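Local coordinates for kojibiose phosphorylase (Gut metagenome, PDB 6W0P), which is a family 65 glycoside phosphorylase, with an N-terminal beta-sandwich domain, an (alpha/alpha)6-barrel catalytic domain and a small C-terminal domain, at residues P23-L35 against D652-I664. Residues are numbered along the deposited sequence; the frame is centred on the assembly and turned at random.
Sequences PDKSMVSESIFSL and DLDDYNNNTCEGI
Ser-31, in the last turn of helix 26-32, donates its hydroxyl to the carbonyl of Thr-660, OG lying 2.7 Å from O, in the carbonyl plane. With OG placed beside the backbone N (chi1 -64°), the side chain reaches into the short 3-10 turn 660-662. That carbonyl also accepts the turn's own bond from Gly-663 N, so two donors grip one oxygen. One helical turn earlier, Met-27 CB packs against Cys-661 CB at 3.7 Å, while its bent chain carries CE to the carbonyl oxygen of Cys-661. Ile-32 sends CD1 to within 3.4 Å of Asp-652 O, its CG2 meets Leu-653 CD2, and its CG1 touches Thr-660 CG2, the Ile-32 and Thr-660 side chains crossing at about a right angle. At this domain interface a helix of the N-terminal beta-sandwich meets the loop leading into helix 666-680 of the (alpha/alpha)6-barrel catalytic domain, with Tyr-316 of helix 308-324 packed on Leu-653 and Ile-664. The loop is itself braced: Thr-660 OG1 bonds the anti lone pair of Asp-652 OD1, which is also hydrogen-bonded to His-665, and Thr-660 N meets Asp-655 OD1 from above the carboxylate plane. Asp-655 OD2 lies 3.5 Å from Val-28 CG2 and receives a bond from a water that accepts one from Lys-25 NZ. Ser-31 OG also takes a hydrogen bond from Arg-43, whose guanidinium forms a salt bridge with Glu-30.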
loop_
_atom_site.group_PDB
_atom_site.type_symbol
_atom_site.label_atom_id
_atom_site.label_comp_id
_atom_site.label_asym_id
_atom_site.label_seq_id
_atom_site.Cartn_x
_atom_site.Cartn_y
_atom_site.Cartn_z
ATOM N N PRO A 23 24.975 25.793 15.503
ATOM C CA PRO A 23 24.798 25.357 14.121
ATOM C C PRO A 23 23.937 24.098 13.999
ATOM O O PRO A 23 23.148 24.047 13.088
ATOM C CB PRO A 23 26.236 25.099 13.637
ATOM C CG PRO A 23 27.079 26.025 14.489
ATOM C CD PRO A 23 26.394 26.020 15.837
ATOM N N ASP A 24 24.103 23.154 14.932
ATOM C CA ASP A 24 23.450 21.818 14.938
ATOM C C ASP A 24 21.944 21.955 15.240
ATOM O O ASP A 24 21.221 20.967 14.995
ATOM C CB ASP A 24 24.149 20.874 15.929
ATOM C CG ASP A 24 24.373 21.477 17.304
ATOM O OD1 ASP A 24 24.761 22.663 17.356
ATOM O OD2 ASP A 24 24.165 20.764 18.319
ATOM N N LYS A 25 21.506 23.097 15.791
ATOM C CA LYS A 25 20.080 23.408 16.088
ATOM C C LYS A 25 19.511 24.358 15.038
ATOM O O LYS A 25 18.443 24.862 15.276
ATOM C CB LYS A 25 19.941 24.061 17.461
ATOM C CG LYS A 25 20.555 23.269 18.605
ATOM C CD LYS A 25 20.039 21.868 18.681
ATOM C CE LYS A 25 20.592 21.133 19.883
ATOM N NZ LYS A 25 20.128 19.724 19.928
ATOM N N SER A 26 20.227 24.603 13.939
ATOM C CA SER A 26 19.872 25.617 12.912
ATOM C C SER A 26 18.386 25.457 12.541
ATOM O O SER A 26 17.645 26.425 12.652
ATOM C CB SER A 26 20.786 25.511 11.703
ATOM O OG SER A 26 20.185 26.083 10.546
ATOM N N MET A 27 17.962 24.268 12.135
ATOM C CA MET A 27 16.562 24.051 11.697
ATOM C C MET A 27 15.606 23.972 12.899
ATOM O O MET A 27 14.434 24.326 12.728
ATOM C CB MET A 27 16.459 22.797 10.821
ATOM C CG MET A 27 16.954 23.052 9.367
ATOM S SD MET A 27 16.859 21.565 8.311
ATOM C CE MET A 27 15.098 21.221 8.405
ATOM N N VAL A 28 16.088 23.570 14.080
ATOM C CA VAL A 28 15.268 23.512 15.328
ATOM C C VAL A 28 14.838 24.937 15.676
ATOM O O VAL A 28 13.652 25.136 15.910
ATOM C CB VAL A 28 16.014 22.839 16.502
ATOM C CG1 VAL A 28 15.302 23.060 17.826
ATOM C CG2 VAL A 28 16.209 21.354 16.255
ATOM N N SER A 29 15.781 25.885 15.667
ATOM C CA SER A 29 15.558 27.317 15.973
ATOM C C SER A 29 14.605 27.904 14.930
ATOM O O SER A 29 13.601 28.520 15.311
ATOM C CB SER A 29 16.872 28.057 16.061
ATOM O OG SER A 29 17.718 27.465 17.050
ATOM N N GLU A 30 14.874 27.693 13.647
ATOM C CA GLU A 30 13.950 28.094 12.557
ATOM C C GLU A 30 12.503 27.733 12.942
ATOM O O GLU A 30 11.584 28.559 12.699
ATOM C CB GLU A 30 14.301 27.392 11.241
ATOM C CG GLU A 30 15.556 27.901 10.551
ATOM C CD GLU A 30 15.847 27.250 9.200
ATOM O OE1 GLU A 30 15.232 26.197 8.885
ATOM O OE2 GLU A 30 16.700 27.789 8.460
ATOM N N SER A 31 12.271 26.526 13.470
ATOM C CA SER A 31 10.901 26.037 13.768
ATOM C C SER A 31 10.345 26.793 14.990
ATOM O O SER A 31 9.273 27.400 14.907
ATOM C CB SER A 31 10.901 24.540 13.970
ATOM O OG SER A 31 11.286 23.855 12.787
ATOM N N ILE A 32 11.126 26.821 16.057
ATOM C CA ILE A 32 10.723 27.316 17.400
ATOM C C ILE A 32 10.407 28.798 17.314
ATOM O O ILE A 32 9.403 29.237 17.914
ATOM C CB ILE A 32 11.823 27.011 18.435
ATOM C CG1 ILE A 32 11.880 25.509 18.723
ATOM C CG2 ILE A 32 11.622 27.848 19.694
ATOM C CD1 ILE A 32 12.991 25.096 19.659
ATOM N N PHE A 33 11.248 29.539 16.603
ATOM C CA PHE A 33 11.189 31.018 16.563
ATOM C C PHE A 33 10.264 31.483 15.436
ATOM O O PHE A 33 10.280 32.675 15.138
ATOM C CB PHE A 33 12.595 31.594 16.425
ATOM C CG PHE A 33 13.432 31.529 17.674
ATOM C CD1 PHE A 33 14.036 30.347 18.066
ATOM C CD2 PHE A 33 13.661 32.664 18.425
ATOM C CE1 PHE A 33 14.839 30.297 19.201
ATOM C CE2 PHE A 33 14.426 32.602 19.583
ATOM C CZ PHE A 33 15.050 31.428 19.948
ATOM N N SER A 34 9.497 30.578 14.828
ATOM C CA SER A 34 8.566 30.881 13.711
ATOM C C SER A 34 7.570 31.959 14.153
ATOM O O SER A 34 7.057 31.892 15.307
ATOM C CB SER A 34 7.818 29.652 13.236
ATOM O OG SER A 34 8.692 28.696 12.643
ATOM N N LEU A 35 7.274 32.895 13.249
ATOM C CA LEU A 35 6.155 33.855 13.414
ATOM C C LEU A 35 4.972 33.362 12.579
ATOM O O LEU A 35 5.184 32.639 11.574
ATOM C CB LEU A 35 6.599 35.249 12.955
ATOM C CG LEU A 35 7.765 35.869 13.721
ATOM C CD1 LEU A 35 8.077 37.258 13.175
ATOM C CD2 LEU A 35 7.454 35.938 15.193
ATOM N N ASP A 652 8.557 20.920 22.039
ATOM C CA ASP A 652 9.290 21.632 20.945
ATOM C C ASP A 652 10.533 22.374 21.483
ATOM O O ASP A 652 11.629 22.231 20.881
ATOM C CB ASP A 652 8.340 22.539 20.168
ATOM C CG ASP A 652 7.385 21.705 19.341
ATOM O OD1 ASP A 652 7.880 20.839 18.569
ATOM O OD2 ASP A 652 6.179 21.874 19.503
ATOM N N LEU A 653 10.422 23.162 22.558
ATOM C CA LEU A 653 11.589 23.983 23.005
ATOM C C LEU A 653 12.819 23.090 23.221
ATOM O O LEU A 653 13.935 23.509 22.851
ATOM C CB LEU A 653 11.233 24.748 24.274
ATOM C CG LEU A 653 10.213 25.866 24.103
ATOM C CD1 LEU A 653 9.827 26.414 25.443
ATOM C CD2 LEU A 653 10.743 26.993 23.233
ATOM N N ASP A 654 12.636 21.920 23.834
ATOM C CA ASP A 654 13.758 21.007 24.161
ATOM C C ASP A 654 13.717 19.777 23.235
ATOM O O ASP A 654 14.458 18.806 23.553
ATOM C CB ASP A 654 13.733 20.631 25.654
ATOM C CG ASP A 654 13.672 21.813 26.617
ATOM O OD1 ASP A 654 14.293 22.858 26.332
ATOM O OD2 ASP A 654 12.999 21.687 27.652
ATOM N N ASP A 655 12.872 19.766 22.197
ATOM C CA ASP A 655 12.941 18.807 21.049
ATOM C C ASP A 655 12.918 17.342 21.539
ATOM O O ASP A 655 13.812 16.552 21.115
ATOM C CB ASP A 655 14.204 19.097 20.213
ATOM C CG ASP A 655 14.288 18.464 18.821
ATOM O OD1 ASP A 655 13.261 17.905 18.317
ATOM O OD2 ASP A 655 15.396 18.542 18.216
ATOM N N TYR A 656 11.957 16.951 22.388
ATOM C CA TYR A 656 11.866 15.575 22.953
ATOM C C TYR A 656 11.644 14.513 21.853
ATOM O O TYR A 656 12.092 13.345 22.080
ATOM C CB TYR A 656 10.773 15.481 24.027
ATOM C CG TYR A 656 11.177 15.991 25.395
ATOM C CD1 TYR A 656 11.191 17.347 25.692
ATOM C CD2 TYR A 656 11.516 15.113 26.410
ATOM C CE1 TYR A 656 11.520 17.806 26.961
ATOM C CE2 TYR A 656 11.859 15.552 27.680
ATOM C CZ TYR A 656 11.856 16.905 27.957
ATOM O OH TYR A 656 12.223 17.343 29.191
ATOM N N ASN A 657 10.973 14.858 20.735
ATOM C CA ASN A 657 10.671 13.925 19.623
ATOM C C ASN A 657 11.836 13.876 18.609
ATOM O O ASN A 657 11.755 13.062 17.656
ATOM C CB ASN A 657 9.335 14.274 18.955
ATOM C CG ASN A 657 8.111 13.809 19.730
ATOM O OD1 ASN A 657 8.205 13.410 20.885
ATOM N ND2 ASN A 657 6.950 13.822 19.092
ATOM N N ASN A 658 12.831 14.761 18.735
ATOM C CA ASN A 658 14.014 14.870 17.846
ATOM C C ASN A 658 13.633 15.279 16.407
ATOM O O ASN A 658 14.499 15.186 15.545
ATOM C CB ASN A 658 14.860 13.591 17.872
ATOM C CG ASN A 658 15.590 13.407 19.190
ATOM O OD1 ASN A 658 16.285 14.305 19.663
ATOM N ND2 ASN A 658 15.409 12.258 19.810
ATOM N N ASN A 659 12.439 15.806 16.149
ATOM C CA ASN A 659 12.040 16.236 14.778
ATOM C C ASN A 659 11.417 17.647 14.809
ATOM O O ASN A 659 10.671 17.988 13.891
ATOM C CB ASN A 659 11.091 15.213 14.140
ATOM C CG ASN A 659 9.759 15.139 14.880
ATOM O OD1 ASN A 659 9.653 15.614 16.013
ATOM N ND2 ASN A 659 8.733 14.565 14.259
ATOM N N THR A 660 11.681 18.453 15.825
ATOM C CA THR A 660 11.216 19.858 15.869
ATOM C C THR A 660 11.913 20.638 14.753
ATOM O O THR A 660 11.411 21.718 14.414
ATOM C CB THR A 660 11.399 20.475 17.261
ATOM O OG1 THR A 660 10.397 19.887 18.089
ATOM C CG2 THR A 660 11.266 21.983 17.277
ATOM N N CYS A 661 12.998 20.105 14.178
ATOM C CA CYS A 661 13.673 20.678 12.967
ATOM C C CYS A 661 12.648 20.848 11.847
ATOM O O CYS A 661 12.760 21.838 11.133
ATOM C CB CYS A 661 14.868 19.847 12.495
ATOM S SG CYS A 661 14.539 18.087 12.201
ATOM N N GLU A 662 11.652 19.953 11.764
ATOM C CA GLU A 662 10.613 19.924 10.701
ATOM C C GLU A 662 9.533 20.977 10.970
ATOM O O GLU A 662 8.804 21.355 10.018
ATOM C CB GLU A 662 9.895 18.572 10.638
ATOM C CG GLU A 662 10.740 17.391 10.184
ATOM C CD GLU A 662 10.010 16.053 10.272
ATOM O OE1 GLU A 662 8.771 16.048 10.342
ATOM O OE2 GLU A 662 10.676 15.010 10.305
ATOM N N GLY A 663 9.388 21.416 12.214
ATOM C CA GLY A 663 8.251 22.277 12.597
ATOM C C GLY A 663 7.811 21.998 14.015
ATOM O O GLY A 663 8.311 21.033 14.629
ATOM N N ILE A 664 6.980 22.876 14.552
ATOM C CA ILE A 664 6.416 22.728 15.922
ATOM C C ILE A 664 5.275 21.711 15.814
ATOM O O ILE A 664 4.751 21.518 14.669
ATOM C CB ILE A 664 5.959 24.094 16.475
ATOM C CG1 ILE A 664 4.790 24.690 15.683
ATOM C CG2 ILE A 664 7.124 25.059 16.543
ATOM C CD1 ILE A 664 4.349 26.029 16.207
HETATM O O HOH W 1 17.170 20.038 19.601
#